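Local structure of Isomerase/lactonizing enzyme (Agrobacterium fabrum str. C58, 2NQL) at residues 199-204 and 209-214; 151-156 and 326-331; 107-112 and 117-122. The protein is an isomerase/lactonizing-type enzyme of the enolase superfamily, with an N-terminal mandelate racemase-like domain and a TIM-barrel domain that carries a sodium ion. All blocks are in the same frame, centred on the assembly; numbering follows the deposited sequence.

Interaction 1: residues 199-204 and 209-214; sequences ANLRQV and AKIAAD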
# COMPACT_ATOMS: atom_id res chain seq x y z
N ALA A 199 14.18 -11.41 -31.88
CA ALA A 199 14.72 -11.82 -33.19
C ALA A 199 13.99 -13.05 -33.76
O ALA A 199 13.50 -13.03 -34.89
CB ALA A 199 16.23 -12.12 -33.07
N ASN A 200 13.89 -14.10 -32.94
CA ASN A 200 13.14 -15.28 -33.32
C ASN A 200 11.66 -15.04 -33.60
O ASN A 200 11.15 -15.45 -34.64
CB ASN A 200 13.31 -16.40 -32.30
CG ASN A 200 12.70 -17.71 -32.77
OD1 ASN A 200 13.14 -18.29 -33.76
ND2 ASN A 200 11.66 -18.16 -32.08
N LEU A 201 10.99 -14.37 -32.66
CA LEU A 201 9.59 -14.00 -32.83
C LEU A 201 9.33 -13.18 -34.09
O LEU A 201 8.42 -13.50 -34.86
CB LEU A 201 9.03 -13.33 -31.56
CG LEU A 201 8.92 -14.26 -30.33
CD1 LEU A 201 8.47 -13.49 -29.09
CD2 LEU A 201 8.03 -15.51 -30.57
N ARG A 202 10.16 -12.15 -34.32
CA ARG A 202 10.06 -11.31 -35.52
C ARG A 202 10.21 -12.13 -36.82
O ARG A 202 9.45 -11.93 -37.78
CB ARG A 202 11.10 -10.18 -35.46
CG ARG A 202 11.09 -9.19 -36.62
CD ARG A 202 9.70 -8.59 -36.84
NE ARG A 202 9.34 -7.66 -35.78
CZ ARG A 202 8.09 -7.32 -35.46
NH1 ARG A 202 7.06 -7.86 -36.09
NH2 ARG A 202 7.88 -6.45 -34.47
N GLN A 203 11.17 -13.06 -36.83
CA GLN A 203 11.41 -13.96 -37.96
C GLN A 203 10.22 -14.89 -38.19
O GLN A 203 9.72 -15.00 -39.31
CB GLN A 203 12.69 -14.76 -37.72
CG GLN A 203 13.27 -15.41 -38.96
CD GLN A 203 13.33 -16.92 -38.83
OE1 GLN A 203 12.30 -17.60 -38.84
NE2 GLN A 203 14.55 -17.44 -38.70
N VAL A 204 9.77 -15.54 -37.12
CA VAL A 204 8.61 -16.42 -37.17
C VAL A 204 7.32 -15.69 -37.57
O VAL A 204 6.62 -16.14 -38.48
CB VAL A 204 8.45 -17.22 -35.86
CG1 VAL A 204 7.07 -17.92 -35.77
CG2 VAL A 204 9.58 -18.25 -35.73
N ALA A 209 3.46 -8.19 -37.52
CA ALA A 209 3.05 -8.56 -36.13
C ALA A 209 3.51 -7.51 -35.15
O ALA A 209 4.58 -6.93 -35.32
CB ALA A 209 3.65 -9.89 -35.75
N LYS A 210 2.71 -7.27 -34.10
CA LYS A 210 3.15 -6.42 -32.97
C LYS A 210 3.76 -7.32 -31.90
O LYS A 210 3.14 -8.32 -31.52
CB LYS A 210 1.98 -5.64 -32.37
CG LYS A 210 1.35 -4.59 -33.28
CD LYS A 210 0.71 -3.48 -32.48
CE LYS A 210 -0.66 -3.15 -32.98
NZ LYS A 210 -0.60 -2.34 -34.22
N ILE A 211 4.98 -7.02 -31.49
CA ILE A 211 5.73 -7.87 -30.54
C ILE A 211 6.30 -6.97 -29.44
O ILE A 211 7.28 -6.26 -29.64
CB ILE A 211 6.86 -8.68 -31.22
CG1 ILE A 211 6.35 -9.43 -32.47
CG2 ILE A 211 7.46 -9.72 -30.22
CD1 ILE A 211 7.46 -10.10 -33.32
N ALA A 212 5.68 -7.04 -28.27
CA ALA A 212 6.14 -6.29 -27.11
C ALA A 212 7.02 -7.12 -26.17
O ALA A 212 6.94 -8.36 -26.13
CB ALA A 212 4.92 -5.75 -26.34
N ALA A 213 7.83 -6.40 -25.39
CA ALA A 213 8.70 -7.02 -24.41
C ALA A 213 8.33 -6.60 -23.00
O ALA A 213 8.37 -5.41 -22.68
CB ALA A 213 10.15 -6.66 -24.68
N ASP A 214 7.97 -7.58 -22.18
CA ASP A 214 7.81 -7.34 -20.75
C ASP A 214 9.17 -7.53 -20.05
O ASP A 214 9.69 -8.65 -19.86
CB ASP A 214 6.71 -8.25 -20.17
CG ASP A 214 6.60 -8.16 -18.63
OD1 ASP A 214 7.08 -7.16 -18.04
OD2 ASP A 214 6.06 -9.10 -18.02
O HOH W 1 6.14 -4.79 -32.87
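I211 lays its CD1 methyl over the centre of the R202 guanidinium, on one face of the group. The contact belongs to a beta-alpha-beta unit of the TIM barrel, formed by strand 182-186, helix 194-205 and strand 210-214. It fastens the helix to the strand that follows it. The same methyl reaches the helix backbone, with I211 CD1 3.5 Å from R202 N. It therefore fits between the helix and the arginine's own head group. L201 adds apolar contact, with its CB 4.0 Å from I211 CD1. Its CD1 lies 4.1 Å from I211 CG2.

R202 leaves the helix with CG anti to the backbone N (chi1 -178°). Bends at chi2 and chi3 then bring its guanidinium back across the isoleucine. R202 NH1 donates to A209 O at 2.8 Å, nearly straight at 172° and in the guanidinium plane. R202 NH2 makes a weaker bond to the same oxygen. Outside the two segments, F234 O accepts from R202 NE and G206 O from R202 NH1. Several carbonyls along its edge thus fix the rotation of the flat group, while the isoleucine covers a face.

The last link is a water lying in the guanidinium plane. It accepts from R202 NH2 at 2.9 Å and from the strand amide I211 N at 2.9 Å.

Interaction 2: residues 151-156 and 326-331; sequences DSFPAY and ASLQAS. With SO4 (sulfate ion), chain F.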
# COMPACT_ATOMS: atom_id res chain seq x y z
N ASP A 151 -18.60 -3.20 -27.95
CA ASP A 151 -18.88 -4.57 -27.53
C ASP A 151 -17.76 -5.53 -27.89
O ASP A 151 -17.87 -6.73 -27.62
CB ASP A 151 -20.19 -5.07 -28.14
CG ASP A 151 -21.36 -4.21 -27.77
OD1 ASP A 151 -21.48 -3.83 -26.59
OD2 ASP A 151 -22.16 -3.89 -28.68
N SER A 152 -16.71 -5.00 -28.51
CA SER A 152 -15.53 -5.80 -28.84
C SER A 152 -14.34 -4.87 -28.96
O SER A 152 -14.51 -3.68 -29.24
CB SER A 152 -15.74 -6.64 -30.14
OG SER A 152 -15.87 -5.80 -31.28
N PHE A 153 -13.14 -5.41 -28.75
CA PHE A 153 -11.91 -4.68 -29.01
C PHE A 153 -10.74 -5.64 -29.13
O PHE A 153 -10.89 -6.83 -28.80
CB PHE A 153 -11.64 -3.58 -27.94
CG PHE A 153 -11.85 -4.03 -26.51
CD1 PHE A 153 -10.97 -4.94 -25.90
CD2 PHE A 153 -12.91 -3.51 -25.76
CE1 PHE A 153 -11.16 -5.33 -24.58
CE2 PHE A 153 -13.09 -3.88 -24.43
CZ PHE A 153 -12.22 -4.80 -23.84
N PRO A 154 -9.58 -5.17 -29.66
CA PRO A 154 -8.45 -6.06 -29.87
C PRO A 154 -7.89 -6.70 -28.61
O PRO A 154 -7.93 -6.11 -27.53
CB PRO A 154 -7.41 -5.13 -30.51
CG PRO A 154 -8.23 -4.12 -31.21
CD PRO A 154 -9.28 -3.82 -30.20
N ALA A 155 -7.37 -7.91 -28.78
CA ALA A 155 -6.72 -8.66 -27.71
C ALA A 155 -5.34 -9.09 -28.19
O ALA A 155 -5.18 -9.50 -29.34
CB ALA A 155 -7.58 -9.86 -27.35
N TYR A 156 -4.33 -8.96 -27.32
CA TYR A 156 -3.00 -9.48 -27.64
C TYR A 156 -2.65 -10.69 -26.82
O TYR A 156 -3.04 -10.79 -25.64
CB TYR A 156 -1.91 -8.40 -27.55
CG TYR A 156 -1.46 -7.98 -26.17
CD1 TYR A 156 -0.44 -8.69 -25.50
CD2 TYR A 156 -2.04 -6.88 -25.52
CE1 TYR A 156 -0.01 -8.30 -24.25
CE2 TYR A 156 -1.59 -6.47 -24.25
CZ TYR A 156 -0.59 -7.19 -23.62
OH TYR A 156 -0.14 -6.82 -22.38
N ALA A 326 -15.23 -7.19 -15.47
CA ALA A 326 -15.16 -5.77 -15.07
C ALA A 326 -14.17 -4.96 -15.90
O ALA A 326 -14.52 -3.85 -16.34
CB ALA A 326 -14.85 -5.67 -13.57
N SER A 327 -12.96 -5.49 -16.14
CA SER A 327 -11.96 -4.83 -16.97
C SER A 327 -12.53 -4.56 -18.38
O SER A 327 -12.36 -3.46 -18.90
CB SER A 327 -10.66 -5.64 -17.09
OG SER A 327 -9.64 -4.85 -17.72
N LEU A 328 -13.17 -5.56 -18.98
CA LEU A 328 -13.74 -5.40 -20.32
C LEU A 328 -14.81 -4.31 -20.33
O LEU A 328 -14.77 -3.43 -21.19
CB LEU A 328 -14.30 -6.73 -20.86
CG LEU A 328 -13.38 -7.95 -20.91
CD1 LEU A 328 -14.08 -9.05 -21.69
CD2 LEU A 328 -12.01 -7.63 -21.52
N GLN A 329 -15.75 -4.37 -19.39
CA GLN A 329 -16.81 -3.34 -19.25
C GLN A 329 -16.24 -1.93 -19.18
O GLN A 329 -16.63 -1.05 -19.97
CB GLN A 329 -17.66 -3.58 -17.99
CG GLN A 329 -18.51 -4.86 -17.96
CD GLN A 329 -19.72 -4.82 -18.90
OE1 GLN A 329 -20.02 -3.80 -19.52
NE2 GLN A 329 -20.44 -5.94 -18.99
N ALA A 330 -15.32 -1.71 -18.25
CA ALA A 330 -14.72 -0.38 -18.08
C ALA A 330 -13.87 0.00 -19.29
O ALA A 330 -13.96 1.13 -19.77
CB ALA A 330 -13.89 -0.33 -16.82
N SER A 331 -13.05 -0.93 -19.78
CA SER A 331 -12.17 -0.67 -20.94
C SER A 331 -12.95 -0.19 -22.16
O SER A 331 -12.46 0.66 -22.92
CB SER A 331 -11.40 -1.93 -21.34
OG SER A 331 -10.48 -2.31 -20.33
S SO4 F . -19.09 -5.98 -32.22
O1 SO4 F . -18.44 -4.78 -31.68
O2 SO4 F . -18.09 -6.97 -32.64
O3 SO4 F . -19.88 -6.57 -31.14
O4 SO4 F . -19.96 -5.65 -33.35
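F153 meets L328 through the far end of its ring. The apolar contact is led by F153 CZ, which lies 3.7 Å from L328 CD2. The methyl sits at the ring edge, near its plane, so the leucine does not stack on the phenylalanine. The helix backbone is close too, with F153 CZ 3.9 Å from L328 CA, again in the ring plane. S331 supplies the next point of contact, its CB 3.9 Å from F153 CZ. F153 has CG between the backbone N and the carbonyl carbon (chi1 45°), and its ring extends from the strand to helix 322-331. L337 also packs on F153, and Y365 and H340 pack on L328.

No hydrogen bond crosses directly between the segments. Within the helix, S331 OG donates to S327 O at 2.6 Å, from well above the carbonyl plane. S331 N bonds to the same oxygen from the opposite face, so one carbonyl is gripped twice. This gives the buried serine hydroxyl a partner inside its own helix. R143 links the two segments indirectly. It forms a salt bridge with D151 and a hydrogen bond with Q329 OE1.

At the start of the strand, S152 OG lies 2.8 Å from O1 and 2.9 Å from O2 of a sulfate ion. Its single proton cannot be assigned to one of them. The ion probably comes from the crystallisation liquor. R364 also bonds to S152 OG.

Strand 152-158 pairs in parallel with strands 182-186 and 340-342. Helix 322-331 lies between strands 311-312 and 340-342 in the chain. The contact packs it against strand 152-158 at the closure of the barrel, where the first strand meets the last (340-342), as in the modified TIM barrel of the enolase superfamily.

Interaction 3: residues 107-112 and 117-122; sequences DMMRVR and GFYVDA. With SO4 (sulfate ion), chain L.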
# COMPACT_ATOMS: atom_id res chain seq x y z
N ASP A 107 -11.32 7.08 1.70
CA ASP A 107 -11.08 8.13 2.71
C ASP A 107 -10.88 7.65 4.15
O ASP A 107 -10.23 8.35 4.93
CB ASP A 107 -12.21 9.16 2.68
CG ASP A 107 -12.12 10.08 1.51
OD1 ASP A 107 -11.12 10.02 0.76
OD2 ASP A 107 -13.06 10.87 1.32
N MET A 108 -11.42 6.48 4.51
CA MET A 108 -11.33 5.97 5.88
C MET A 108 -9.88 5.78 6.35
O MET A 108 -9.59 5.97 7.52
CB MET A 108 -12.10 4.67 6.09
CG MET A 108 -13.63 4.78 5.93
SD MET A 108 -14.50 3.50 6.81
CE MET A 108 -14.06 2.06 5.78
N MET A 109 -8.99 5.41 5.42
CA MET A 109 -7.65 4.99 5.80
C MET A 109 -6.54 5.72 5.06
O MET A 109 -5.37 5.46 5.29
CB MET A 109 -7.50 3.46 5.64
CG MET A 109 -8.33 2.64 6.65
SD MET A 109 -7.82 2.83 8.39
CE MET A 109 -6.52 1.60 8.49
N ARG A 110 -6.90 6.64 4.16
CA ARG A 110 -5.90 7.27 3.32
C ARG A 110 -4.83 8.03 4.10
O ARG A 110 -3.65 7.92 3.77
CB ARG A 110 -6.50 8.08 2.16
CG ARG A 110 -6.96 9.49 2.48
CD ARG A 110 -7.81 10.12 1.36
NE ARG A 110 -7.04 10.77 0.29
CZ ARG A 110 -7.52 11.72 -0.53
NH1 ARG A 110 -8.77 12.14 -0.40
NH2 ARG A 110 -6.75 12.27 -1.46
N VAL A 111 -5.22 8.76 5.13
CA VAL A 111 -4.24 9.60 5.86
C VAL A 111 -3.21 8.78 6.64
O VAL A 111 -2.19 9.30 7.06
CB VAL A 111 -4.90 10.65 6.78
CG1 VAL A 111 -5.85 11.55 5.96
CG2 VAL A 111 -5.59 9.97 8.01
N ARG A 112 -3.51 7.50 6.86
CA ARG A 112 -2.58 6.60 7.51
C ARG A 112 -1.71 5.83 6.50
O ARG A 112 -0.90 4.99 6.91
CB ARG A 112 -3.33 5.63 8.43
CG ARG A 112 -4.12 6.32 9.57
CD ARG A 112 -4.51 5.35 10.67
NE ARG A 112 -5.38 5.98 11.69
CZ ARG A 112 -6.71 6.05 11.64
NH1 ARG A 112 -7.40 5.54 10.60
NH2 ARG A 112 -7.37 6.67 12.63
N GLY A 117 -1.92 -1.12 -2.29
CA GLY A 117 -1.73 -2.49 -1.78
C GLY A 117 -2.98 -3.31 -1.57
O GLY A 117 -3.88 -3.33 -2.43
N PHE A 118 -3.07 -3.97 -0.41
CA PHE A 118 -4.22 -4.80 -0.07
C PHE A 118 -5.48 -4.00 0.20
O PHE A 118 -6.57 -4.50 -0.02
CB PHE A 118 -3.92 -5.69 1.14
CG PHE A 118 -2.85 -6.72 0.85
CD1 PHE A 118 -3.17 -7.86 0.13
CD2 PHE A 118 -1.53 -6.52 1.28
CE1 PHE A 118 -2.18 -8.83 -0.17
CE2 PHE A 118 -0.54 -7.47 1.00
CZ PHE A 118 -0.87 -8.62 0.26
N TYR A 119 -5.34 -2.79 0.72
CA TYR A 119 -6.51 -1.97 1.00
C TYR A 119 -7.29 -1.68 -0.29
O TYR A 119 -8.49 -1.92 -0.34
CB TYR A 119 -6.14 -0.65 1.68
CG TYR A 119 -7.35 0.03 2.30
CD1 TYR A 119 -7.96 -0.51 3.41
CD2 TYR A 119 -7.85 1.24 1.77
CE1 TYR A 119 -9.07 0.13 4.01
CE2 TYR A 119 -8.97 1.88 2.35
CZ TYR A 119 -9.56 1.32 3.48
OH TYR A 119 -10.64 1.89 4.11
N VAL A 120 -6.58 -1.23 -1.32
CA VAL A 120 -7.24 -0.98 -2.60
C VAL A 120 -7.66 -2.26 -3.31
O VAL A 120 -8.69 -2.27 -3.98
CB VAL A 120 -6.55 0.10 -3.49
CG1 VAL A 120 -7.35 0.36 -4.83
CG2 VAL A 120 -6.47 1.44 -2.72
N ASP A 121 -6.94 -3.37 -3.10
CA ASP A 121 -7.41 -4.67 -3.62
C ASP A 121 -8.83 -4.91 -3.08
O ASP A 121 -9.75 -5.27 -3.83
CB ASP A 121 -6.53 -5.84 -3.13
CG ASP A 121 -5.26 -6.03 -3.94
OD1 ASP A 121 -5.02 -5.34 -4.95
OD2 ASP A 121 -4.46 -6.90 -3.49
N ALA A 122 -8.99 -4.72 -1.76
CA ALA A 122 -10.27 -4.94 -1.11
C ALA A 122 -11.35 -4.03 -1.67
O ALA A 122 -12.47 -4.49 -1.95
CB ALA A 122 -10.16 -4.79 0.42
S SO4 L . -2.27 7.56 14.14
O1 SO4 L . -2.73 8.92 13.88
O2 SO4 L . -0.99 7.32 13.49
O3 SO4 L . -2.07 7.41 15.57
O4 SO4 L . -3.31 6.64 13.73
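M109 sits over one face of the Y119 ring, and the two side chains cross at about a right angle. M109 CB makes a CH-pi contact, 4.0 Å from the centroid of the Y119 ring and 25° off the normal. M109 CG follows it toward the phenol end, 3.6 Å from Y119 CZ and 3.5 Å from Y119 OH. M108 crosses Y119 likewise, but meets only the hydroxyl, with M108 CB 3.7 Å from Y119 OH.

Y119 has CG anti to the backbone N (chi1 -165°). This sends the ring from helix 117-138 to the end of helix 98-109, where its hydroxyl bonds to L105 O. Both helices belong to the N-terminal domain of the mandelate racemase / muconate lactonizing enzyme family. The contact lies against the second subunit, whose V38 and V45 pack on M108 and M109.

R112 NE donates at 3.0 Å to O4 of a sulfate ion, probably from the crystallisation liquor. T317 and Y70 of the second subunit bind it too.

No hydrogen bond crosses between the segments, so CH-pi and apolar contact hold them. The bond to L105 O satisfies the buried hydroxyl and helps to fix the ring.

Interactions 1 and 2 reach the same barrel sheet. Their centres are 23 Å apart and their nearest atoms about 6 Å apart. Interaction 1 joins neighbouring elements. The segments of interaction 2 lie 170 residues apart at their closest ends, and interaction 1 falls inside that loop. Interaction 3 precedes both. It lies in the N-terminal domain, on the other side of the chain's centre from interaction 1, with 39 Å between centres. From interaction 2 it is 27 Å, centre to centre. The sodium ion is bound by E240 and E266. E240 ends strand 239-240, which pairs with strand 210-214 of interaction 1. In interaction 2 the S331 side chain is about 13 Å from the ion.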